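Local coordinates for Nrps/pks (Streptomyces albus, PDB 4OPF), which probably catalyses decarboxylative Claisen-type condensation of acyl chains as a ketosynthase domain of the modular oxazolomycin assembly line, at residues A26-L31 with T346-R351; F90-A95 with H145-R150; A269-V274 with S394-G399; A312-G317 with N402-L407. All blocks are in the same frame, centred on the assembly; numbering follows the deposited sequence.

Contact 1 (A26-L31 with T346-R351)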
# COMPACT_ATOMS: atom_id res chain seq x y z
N ALA A 26 22.06 10.84 -19.21
CA ALA A 26 21.39 11.67 -20.18
C ALA A 26 20.29 12.52 -19.50
O ALA A 26 20.03 13.65 -19.91
CB ALA A 26 20.85 10.83 -21.34
N TYR A 27 19.63 11.99 -18.48
CA TYR A 27 18.65 12.75 -17.77
C TYR A 27 19.31 13.97 -17.09
O TYR A 27 18.79 15.06 -17.12
CB TYR A 27 17.92 11.84 -16.78
CG TYR A 27 16.72 12.40 -16.11
CD1 TYR A 27 15.73 13.06 -16.80
CD2 TYR A 27 16.52 12.18 -14.77
CE1 TYR A 27 14.61 13.56 -16.14
CE2 TYR A 27 15.39 12.59 -14.11
CZ TYR A 27 14.43 13.28 -14.80
OH TYR A 27 13.32 13.72 -14.07
N TRP A 28 20.44 13.76 -16.45
CA TRP A 28 21.15 14.84 -15.83
C TRP A 28 21.59 15.87 -16.85
O TRP A 28 21.44 17.02 -16.61
CB TRP A 28 22.37 14.34 -15.06
CG TRP A 28 23.14 15.46 -14.47
CD1 TRP A 28 24.39 15.89 -14.83
CD2 TRP A 28 22.68 16.38 -13.47
NE1 TRP A 28 24.74 17.00 -14.08
CE2 TRP A 28 23.72 17.30 -13.23
CE3 TRP A 28 21.52 16.47 -12.71
CZ2 TRP A 28 23.61 18.31 -12.30
CZ3 TRP A 28 21.43 17.45 -11.72
CH2 TRP A 28 22.45 18.37 -11.56
N ARG A 29 22.08 15.45 -18.01
CA ARG A 29 22.43 16.40 -19.07
C ARG A 29 21.21 17.20 -19.52
O ARG A 29 21.30 18.43 -19.66
CB ARG A 29 23.12 15.73 -20.28
CG ARG A 29 24.58 15.38 -19.98
CD ARG A 29 25.38 14.88 -21.17
NE ARG A 29 24.76 13.77 -21.90
CZ ARG A 29 24.91 12.46 -21.60
NH1 ARG A 29 24.29 11.53 -22.35
NH2 ARG A 29 25.65 12.07 -20.55
N LEU A 30 20.09 16.53 -19.77
CA LEU A 30 18.89 17.20 -20.17
C LEU A 30 18.51 18.29 -19.15
O LEU A 30 18.23 19.46 -19.54
CB LEU A 30 17.74 16.20 -20.32
CG LEU A 30 16.37 16.76 -20.70
CD1 LEU A 30 16.24 16.86 -22.19
CD2 LEU A 30 15.23 15.94 -20.22
N LEU A 31 18.47 17.92 -17.87
CA LEU A 31 17.98 18.84 -16.86
C LEU A 31 18.97 19.96 -16.57
O LEU A 31 18.56 21.12 -16.41
CB LEU A 31 17.74 18.12 -15.57
CG LEU A 31 16.63 17.07 -15.67
CD1 LEU A 31 16.51 16.40 -14.35
CD2 LEU A 31 15.28 17.56 -16.16
N THR A 346 15.86 15.40 -8.07
CA THR A 346 16.35 15.94 -6.81
C THR A 346 17.54 15.17 -6.25
O THR A 346 18.43 15.79 -5.73
CB THR A 346 15.22 15.92 -5.79
OG1 THR A 346 14.17 16.74 -6.31
CG2 THR A 346 15.65 16.54 -4.54
N VAL A 347 17.54 13.82 -6.36
CA VAL A 347 18.67 13.04 -5.92
C VAL A 347 19.87 13.41 -6.75
O VAL A 347 20.95 13.58 -6.22
CB VAL A 347 18.40 11.52 -6.01
CG1 VAL A 347 19.70 10.74 -5.85
CG2 VAL A 347 17.31 11.12 -5.00
N LEU A 348 19.70 13.54 -8.04
CA LEU A 348 20.82 13.93 -8.88
C LEU A 348 21.36 15.35 -8.56
O LEU A 348 22.59 15.59 -8.56
CB LEU A 348 20.42 13.84 -10.34
CG LEU A 348 20.21 12.43 -10.87
CD1 LEU A 348 19.64 12.50 -12.27
CD2 LEU A 348 21.54 11.70 -10.91
N MSE A 349 20.46 16.28 -8.31
CA MSE A 349 20.86 17.64 -7.88
C MSE A 349 21.67 17.60 -6.63
O MSE A 349 22.69 18.26 -6.54
CB MSE A 349 19.63 18.49 -7.65
CG MSE A 349 19.14 19.03 -9.01
SE MSE A 349 17.47 20.05 -8.73
CE MSE A 349 18.09 21.06 -7.17
N LEU A 350 21.21 16.85 -5.62
CA LEU A 350 21.89 16.73 -4.32
C LEU A 350 23.25 16.09 -4.44
O LEU A 350 24.26 16.59 -3.93
CB LEU A 350 21.03 15.95 -3.32
CG LEU A 350 19.78 16.65 -2.82
CD1 LEU A 350 18.85 15.63 -2.16
CD2 LEU A 350 20.12 17.77 -1.83
N ARG A 351 23.31 15.02 -5.22
CA ARG A 351 24.55 14.35 -5.52
C ARG A 351 25.54 15.24 -6.26
O ARG A 351 26.72 15.20 -5.94
CB ARG A 351 24.24 13.09 -6.35
CG ARG A 351 25.36 12.11 -6.42
CD ARG A 351 24.90 10.80 -7.06
NE ARG A 351 25.46 10.59 -8.39
CZ ARG A 351 25.04 9.67 -9.25
NH1 ARG A 351 24.03 8.85 -8.95
NH2 ARG A 351 25.61 9.57 -10.43
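Trp28 on helix 26-31 and Leu348 on helix 346-351 form the centre of a buried helix-helix crossing; their CA atoms lie 7.0 Å apart, and the two short axes pass 10.8 Å from each other at close to a right angle (82°). The contact is almost entirely apolar. The benzo half of the indole does most of the touching: Trp28 CE3 lies 3.7 Å from Leu348 CB, the indole and the leucine running alongside one another and heading opposite ways. With CG anti to the backbone N (chi1 178°), Trp28 reaches across to the residue after Leu348, selenomethionine Met349, whose CG lies 3.9 Å from Trp28 CZ3, in the indole plane at the ring edge. The same CZ3 comes 3.7 Å from the backbone N of Met349, obliquely to the ring. Beside this, Tyr27 CD2 touches Leu348 CD1 at 4.0 Å. The ring of Tyr27 is backed within its own helix by Leu31 CD1, over the ring centre. With the indole cut back to an alanine here, a gap is likely to open beside Leu348 CB, and Met349 CG would lose its aromatic neighbour. The hydroxyl of Tyr27 finds its partner outside the two segments, bonding to the carbonyl O of Ala341, earlier on helix 338-352. No hydrogen bond joins the segments, so the hold rests on shape and van der Waals contact.

Contact 2 (F90-A95 with H145-R150)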
# COMPACT_ATOMS: atom_id res chain seq x y z
N PHE A 90 18.93 -2.60 -14.01
CA PHE A 90 19.89 -1.53 -14.11
C PHE A 90 20.08 -0.79 -12.78
O PHE A 90 21.18 -0.30 -12.50
CB PHE A 90 19.52 -0.53 -15.22
CG PHE A 90 19.47 -1.11 -16.62
CD1 PHE A 90 20.12 -2.27 -16.96
CD2 PHE A 90 18.72 -0.48 -17.59
CE1 PHE A 90 20.03 -2.80 -18.25
CE2 PHE A 90 18.64 -0.99 -18.89
CZ PHE A 90 19.30 -2.15 -19.22
N ALA A 91 19.05 -0.70 -11.96
CA ALA A 91 19.24 -0.09 -10.64
C ALA A 91 20.12 -0.95 -9.75
O ALA A 91 20.94 -0.43 -9.01
CB ALA A 91 17.91 0.16 -9.97
N PHE A 92 19.98 -2.26 -9.84
CA PHE A 92 20.87 -3.15 -9.09
C PHE A 92 22.32 -3.00 -9.54
O PHE A 92 23.23 -2.98 -8.71
CB PHE A 92 20.46 -4.61 -9.24
CG PHE A 92 19.13 -4.96 -8.63
CD1 PHE A 92 18.55 -4.20 -7.67
CD2 PHE A 92 18.47 -6.07 -9.05
CE1 PHE A 92 17.32 -4.54 -7.08
CE2 PHE A 92 17.26 -6.45 -8.44
CZ PHE A 92 16.69 -5.68 -7.46
N CYS A 93 22.53 -2.96 -10.86
CA CYS A 93 23.84 -2.62 -11.44
C CYS A 93 24.40 -1.32 -10.85
O CYS A 93 25.55 -1.27 -10.42
CB CYS A 93 23.73 -2.44 -12.95
SG CYS A 93 23.42 -4.08 -13.69
N ASP A 94 23.59 -0.29 -10.83
CA ASP A 94 24.06 1.02 -10.32
C ASP A 94 24.49 0.93 -8.85
O ASP A 94 25.44 1.57 -8.44
CB ASP A 94 22.96 2.06 -10.45
CG ASP A 94 23.37 3.43 -9.87
OD1 ASP A 94 24.25 4.07 -10.47
OD2 ASP A 94 22.80 3.85 -8.83
N ALA A 95 23.76 0.13 -8.05
CA ALA A 95 24.05 -0.07 -6.63
C ALA A 95 25.27 -0.95 -6.40
O ALA A 95 25.78 -1.03 -5.28
CB ALA A 95 22.86 -0.73 -5.91
N HIS A 145 9.01 -12.07 -8.51
CA HIS A 145 9.17 -13.41 -9.05
C HIS A 145 10.53 -13.54 -9.77
O HIS A 145 11.30 -14.44 -9.46
CB HIS A 145 8.03 -13.75 -10.01
CG HIS A 145 8.18 -15.09 -10.64
ND1 HIS A 145 8.70 -15.28 -11.90
CD2 HIS A 145 7.87 -16.33 -10.18
CE1 HIS A 145 8.70 -16.56 -12.19
NE2 HIS A 145 8.22 -17.22 -11.16
N HIS A 146 10.85 -12.61 -10.65
CA HIS A 146 12.03 -12.76 -11.45
C HIS A 146 13.31 -12.64 -10.63
O HIS A 146 14.22 -13.39 -10.86
CB HIS A 146 12.13 -11.77 -12.61
CG HIS A 146 13.48 -11.83 -13.27
ND1 HIS A 146 13.86 -12.86 -14.12
CD2 HIS A 146 14.58 -11.05 -13.12
CE1 HIS A 146 15.12 -12.68 -14.50
NE2 HIS A 146 15.58 -11.60 -13.89
N PHE A 147 13.38 -11.70 -9.69
CA PHE A 147 14.57 -11.51 -8.89
C PHE A 147 14.54 -12.29 -7.58
O PHE A 147 15.51 -12.23 -6.82
CB PHE A 147 14.73 -10.01 -8.63
CG PHE A 147 15.03 -9.22 -9.87
CD1 PHE A 147 16.30 -9.29 -10.45
CD2 PHE A 147 14.09 -8.42 -10.46
CE1 PHE A 147 16.61 -8.54 -11.59
CE2 PHE A 147 14.41 -7.65 -11.57
CZ PHE A 147 15.67 -7.72 -12.13
N ASP A 148 13.46 -13.05 -7.34
CA ASP A 148 13.24 -13.88 -6.13
C ASP A 148 13.34 -13.04 -4.81
O ASP A 148 14.08 -13.36 -3.89
CB ASP A 148 14.24 -15.00 -6.09
CG ASP A 148 13.90 -16.08 -5.06
OD1 ASP A 148 12.71 -16.27 -4.61
OD2 ASP A 148 14.85 -16.81 -4.75
N LEU A 149 12.61 -11.93 -4.79
CA LEU A 149 12.59 -11.03 -3.66
C LEU A 149 11.42 -11.45 -2.78
O LEU A 149 10.38 -11.84 -3.29
CB LEU A 149 12.43 -9.65 -4.20
CG LEU A 149 13.50 -9.25 -5.24
CD1 LEU A 149 13.22 -7.82 -5.65
CD2 LEU A 149 14.87 -9.36 -4.63
N ARG A 150 11.61 -11.45 -1.47
CA ARG A 150 10.67 -12.11 -0.55
C ARG A 150 9.95 -11.16 0.38
O ARG A 150 9.18 -11.61 1.25
CB ARG A 150 11.44 -13.11 0.34
CG ARG A 150 12.26 -14.12 -0.43
CD ARG A 150 11.48 -15.18 -1.08
NE ARG A 150 12.37 -16.13 -1.76
CZ ARG A 150 12.96 -17.18 -1.20
NH1 ARG A 150 12.76 -17.45 0.08
NH2 ARG A 150 13.77 -17.93 -1.90
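Phe92 and Phe147 mark the nearest backbone approach of the two segments, with CA atoms still 10.5 Å apart, so side chains span the distance. Segment 90-95 is helical, whereas 145-150 leaves its helix in a Schellman motif: Asp148, with positive phi (57°), lets Leu149 point back at Phe92. The main contact is T-shaped: the edge of Phe92 points at the face of Phe147, with ring centroids 5.0 Å apart and planes at 81°. Phe147 CG stands beside the backbone N and anti to the carbonyl carbon (chi1 -67°), which turns a ring face to Phe92. Phe92 CE2 comes 3.6 Å from Phe147 CD1, off centre on that face. The opposite face carries His146 CD2 over its centre. Leu149 CD1 adds a looser touch at the edge of Phe92, 4.5 Å from its CZ. Replacing Phe147 by a serine is likely to strip the edge of Phe92 of its aromatic face and to remove one surface holding the His146 ring. Beyond the turn, Arg150 grips Asp148 side-on, NE 2.9 Å from OD1 and NH2 3.2 Å from OD2; NE comes from above the carboxylate plane, so the groups are not coplanar. Asp148 OD1 also bonds the backbone N of Arg259 of the second subunit, placing the turn at the dimer interface. Phe147 packs on Thr88 and Leu89 of helix 79-95, Phe92 on Leu102, and Leu149 on Ile107 and Val109 of strand 107-112.

Contact 3 (A269-V274 with S394-G399)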
# COMPACT_ATOMS: atom_id res chain seq x y z
N ALA A 269 -5.54 23.31 2.95
CA ALA A 269 -5.14 22.84 4.32
C ALA A 269 -4.44 21.47 4.26
O ALA A 269 -3.51 21.19 5.02
CB ALA A 269 -6.36 22.80 5.20
N ALA A 270 -4.86 20.61 3.31
CA ALA A 270 -4.25 19.29 3.17
C ALA A 270 -2.87 19.42 2.55
O ALA A 270 -1.96 18.72 2.91
CB ALA A 270 -5.13 18.39 2.32
N GLN A 271 -2.69 20.35 1.64
CA GLN A 271 -1.34 20.61 1.08
C GLN A 271 -0.38 21.16 2.12
O GLN A 271 0.72 20.64 2.25
CB GLN A 271 -1.42 21.52 -0.13
CG GLN A 271 -2.19 20.88 -1.29
CD GLN A 271 -2.19 21.75 -2.57
OE1 GLN A 271 -1.42 22.69 -2.73
NE2 GLN A 271 -3.06 21.41 -3.47
N ARG A 272 -0.81 22.13 2.92
CA ARG A 272 -0.01 22.56 4.05
C ARG A 272 0.29 21.41 4.99
O ARG A 272 1.43 21.21 5.36
CB ARG A 272 -0.67 23.70 4.81
CG ARG A 272 -0.77 25.00 4.04
CD ARG A 272 -1.34 26.17 4.87
NE ARG A 272 -2.76 26.11 5.11
CZ ARG A 272 -3.71 26.59 4.31
NH1 ARG A 272 -4.99 26.47 4.63
NH2 ARG A 272 -3.42 27.20 3.18
N GLY A 273 -0.72 20.64 5.35
CA GLY A 273 -0.57 19.59 6.32
C GLY A 273 0.43 18.51 5.88
O GLY A 273 1.23 18.05 6.67
N VAL A 274 0.40 18.09 4.61
CA VAL A 274 1.26 17.00 4.18
C VAL A 274 2.70 17.50 4.17
O VAL A 274 3.63 16.77 4.53
CB VAL A 274 0.84 16.41 2.84
CG1 VAL A 274 1.30 17.28 1.67
CG2 VAL A 274 1.43 15.06 2.71
N SER A 394 7.04 17.29 -4.11
CA SER A 394 5.64 17.24 -3.87
C SER A 394 4.93 16.57 -4.99
O SER A 394 5.27 16.78 -6.16
CB SER A 394 5.09 18.64 -3.80
OG SER A 394 5.52 19.26 -2.60
N SER A 395 3.86 15.87 -4.66
CA SER A 395 2.93 15.42 -5.67
C SER A 395 1.51 15.42 -5.13
O SER A 395 1.23 14.71 -4.19
CB SER A 395 3.33 13.99 -6.08
OG SER A 395 2.55 13.59 -7.18
N PHE A 396 0.63 16.24 -5.71
CA PHE A 396 -0.70 16.46 -5.22
C PHE A 396 -1.62 16.08 -6.37
O PHE A 396 -1.67 16.76 -7.37
CB PHE A 396 -0.93 17.90 -4.87
CG PHE A 396 0.07 18.52 -3.93
CD1 PHE A 396 0.72 17.81 -2.95
CD2 PHE A 396 0.30 19.86 -4.01
CE1 PHE A 396 1.57 18.42 -2.06
CE2 PHE A 396 1.16 20.48 -3.16
CZ PHE A 396 1.81 19.78 -2.18
N ALA A 397 -2.27 14.94 -6.27
CA ALA A 397 -3.04 14.36 -7.36
C ALA A 397 -4.47 14.81 -7.31
O ALA A 397 -5.04 14.96 -6.26
CB ALA A 397 -2.96 12.85 -7.25
N ASP A 398 -5.08 14.99 -8.48
CA ASP A 398 -6.51 15.28 -8.61
C ASP A 398 -7.44 14.34 -7.85
O ASP A 398 -8.36 14.80 -7.16
CB ASP A 398 -6.92 15.34 -10.10
CG ASP A 398 -6.60 16.70 -10.74
OD1 ASP A 398 -6.32 17.69 -10.00
OD2 ASP A 398 -6.63 16.77 -11.99
N GLY A 399 -7.17 13.04 -7.93
CA GLY A 399 -7.85 12.05 -7.05
C GLY A 399 -8.00 12.34 -5.54
O GLY A 399 -8.86 11.79 -4.91
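Gln271 and Val274, on one flank of helix 268-282, rest against Phe396 in a buried helix-on-sheet contact at the end of strand 390-396. Phe396 is the sole residue of segment 394-399 to touch the helix, and its ring takes both partners. Gln271 lies over one face: its CG sits 4.0 Å from the ring centroid, 18° off the normal, which makes a CH-pi contact. From there the extended side chain carries the amide across the rim, with the amide and ring planes 29° apart. Gln271 CD is 3.4 Å from Phe396 CD2, and Gln271 OE1 is also 3.4 Å from Phe396 CE2. In the five-layered alpha-beta-alpha-beta-alpha thiolase fold, helices 268-282 and 300-314 form an outer layer on this side of the sheet, and helix 338-352 lies in the buried central layer. Glu306 and Ile305 of helix 300-314 press on Phe396 and Gln271 respectively. On the strand's other side, Ser395 packs on Ser161. Val274 meets the ring from a different direction. Its CG1, held between the backbone N and the carbonyl carbon (chi1 79°), the crowded position for a valine in a helix, approaches Phe396 CE1 obliquely at 3.9 Å. The backbone N of Phe396 bonds to Asn295 OD1.

Contact 4 (A312-G317 with N402-L407)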
# COMPACT_ATOMS: atom_id res chain seq x y z
N ALA A 312 3.70 29.42 3.34
CA ALA A 312 3.17 29.32 4.69
C ALA A 312 3.88 28.26 5.51
O ALA A 312 4.12 28.45 6.69
CB ALA A 312 1.66 29.08 4.68
N VAL A 313 4.26 27.16 4.91
CA VAL A 313 4.85 26.09 5.65
C VAL A 313 6.37 26.29 5.76
O VAL A 313 6.95 26.06 6.82
CB VAL A 313 4.59 24.74 4.97
CG1 VAL A 313 5.51 23.66 5.54
CG2 VAL A 313 3.15 24.30 5.17
N TYR A 314 7.01 26.62 4.65
CA TYR A 314 8.48 26.64 4.56
C TYR A 314 9.15 27.96 4.93
O TYR A 314 10.31 27.95 5.39
CB TYR A 314 8.94 26.24 3.13
CG TYR A 314 9.02 24.75 2.99
CD1 TYR A 314 10.10 24.11 3.48
CD2 TYR A 314 8.03 24.00 2.42
CE1 TYR A 314 10.25 22.78 3.36
CE2 TYR A 314 8.13 22.64 2.33
CZ TYR A 314 9.25 22.03 2.79
OH TYR A 314 9.45 20.68 2.82
N ARG A 315 8.43 29.06 4.73
CA ARG A 315 8.97 30.41 4.90
C ARG A 315 8.08 31.36 5.71
O ARG A 315 8.01 32.55 5.42
CB ARG A 315 9.33 31.03 3.54
CG ARG A 315 10.51 30.34 2.81
CD ARG A 315 11.79 30.29 3.64
NE ARG A 315 12.87 29.69 2.88
CZ ARG A 315 13.23 28.40 2.92
NH1 ARG A 315 12.61 27.53 3.67
NH2 ARG A 315 14.22 27.97 2.16
N ASP A 316 7.43 30.83 6.74
CA ASP A 316 6.53 31.64 7.54
C ASP A 316 7.36 32.54 8.42
O ASP A 316 8.07 32.06 9.27
CB ASP A 316 5.62 30.73 8.39
CG ASP A 316 4.51 31.49 9.03
OD1 ASP A 316 4.33 32.67 8.63
OD2 ASP A 316 3.86 30.97 9.98
N GLY A 317 7.33 33.83 8.17
CA GLY A 317 8.16 34.80 8.89
C GLY A 317 9.64 34.71 8.55
O GLY A 317 10.48 35.06 9.38
N ASN A 402 -2.22 13.47 -1.61
CA ASN A 402 -1.06 14.29 -1.61
C ASN A 402 0.09 13.59 -0.94
O ASN A 402 -0.08 12.84 0.05
CB ASN A 402 -1.32 15.55 -0.81
CG ASN A 402 -2.57 16.25 -1.21
OD1 ASN A 402 -2.71 16.68 -2.34
ND2 ASN A 402 -3.50 16.37 -0.30
N ALA A 403 1.29 13.89 -1.43
CA ALA A 403 2.49 13.34 -0.88
C ALA A 403 3.61 14.35 -0.93
O ALA A 403 3.65 15.15 -1.87
CB ALA A 403 2.86 12.11 -1.66
N HIS A 404 4.54 14.26 0.03
CA HIS A 404 5.66 15.17 0.08
C HIS A 404 6.83 14.48 0.74
O HIS A 404 6.69 13.84 1.76
CB HIS A 404 5.25 16.42 0.88
CG HIS A 404 6.23 17.56 0.86
ND1 HIS A 404 6.35 18.44 -0.19
CD2 HIS A 404 7.08 18.01 1.82
CE1 HIS A 404 7.27 19.34 0.10
NE2 HIS A 404 7.70 19.13 1.33
N ALA A 405 8.00 14.59 0.13
CA ALA A 405 9.19 13.92 0.62
C ALA A 405 10.30 14.94 0.80
O ALA A 405 10.44 15.86 -0.03
CB ALA A 405 9.61 12.84 -0.36
N VAL A 406 11.11 14.73 1.83
CA VAL A 406 12.28 15.54 2.15
C VAL A 406 13.53 14.67 2.05
O VAL A 406 13.61 13.63 2.66
CB VAL A 406 12.17 16.13 3.57
CG1 VAL A 406 13.39 16.95 3.93
CG2 VAL A 406 10.94 17.02 3.66
N LEU A 407 14.51 15.13 1.25
CA LEU A 407 15.74 14.43 0.95
C LEU A 407 17.00 15.29 1.25
O LEU A 407 16.94 16.54 1.17
CB LEU A 407 15.71 14.07 -0.50
CG LEU A 407 14.59 13.12 -0.90
CD1 LEU A 407 13.99 13.56 -2.20
CD2 LEU A 407 15.21 11.75 -1.07
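Tyr314 and His404 meet edge to edge: the planes of the two rings are 54° apart and neither lies over a face of the other, with centroids at 5.8 Å. His404 NE2 lies at the edge of the Tyr314 ring, near its plane, and Tyr314 OH likewise lies at the edge of the imidazole. In the thiolase fold of ketosynthases this joins the C-terminal end of outer-layer helix 300-314 to strand 401-408 of the sheet. A single hydrogen bond bridges them, between Tyr314 OH and His404 NE2, 2.8 Å. The side chains come from opposite directions, and His404 CG, anti to its own backbone N (chi1 -172°), sends the imidazole off the strand toward the phenol. Val406 CG2 supplies a light apolar touch, 4.0 Å from the same hydroxyl. Leu279 and Ala392 pack on Tyr314, so this polar link is buried among aliphatic groups. His404 ND1 bonds to Ser394 OG, which is consistent with the ring being held in this one flip. Past the helix end, Arg315 folds back, and its NH1 donates almost straight (167°) to Tyr314 O at 2.9 Å, sitting well above the carbonyl plane while the oxygen lies in the guanidinium plane.

Overall arrangement
From the N terminus, contact 1 opens first, at helix 24-33, and closes the longest loop, at helix 338-352. Contact 2 is nested inside it, joining helix 79-95 to helix 138-147. Contact 3 starts at helix 268-282 and contact 4 at helix 300-314, both within the loop of contact 1, but each closes beyond it, on strands 390-396 and 401-408, so they cross contact 1 and each other. Contacts 3 and 4 share the sheet: the strands are neighbours, joined by the backbone pair Ser395 and Ala403. Contact 1 touches contact 4 through Leu350 and Leu407, while contact 2 stands apart, on the opposite side of the chain's centre from contacts 3 and 4.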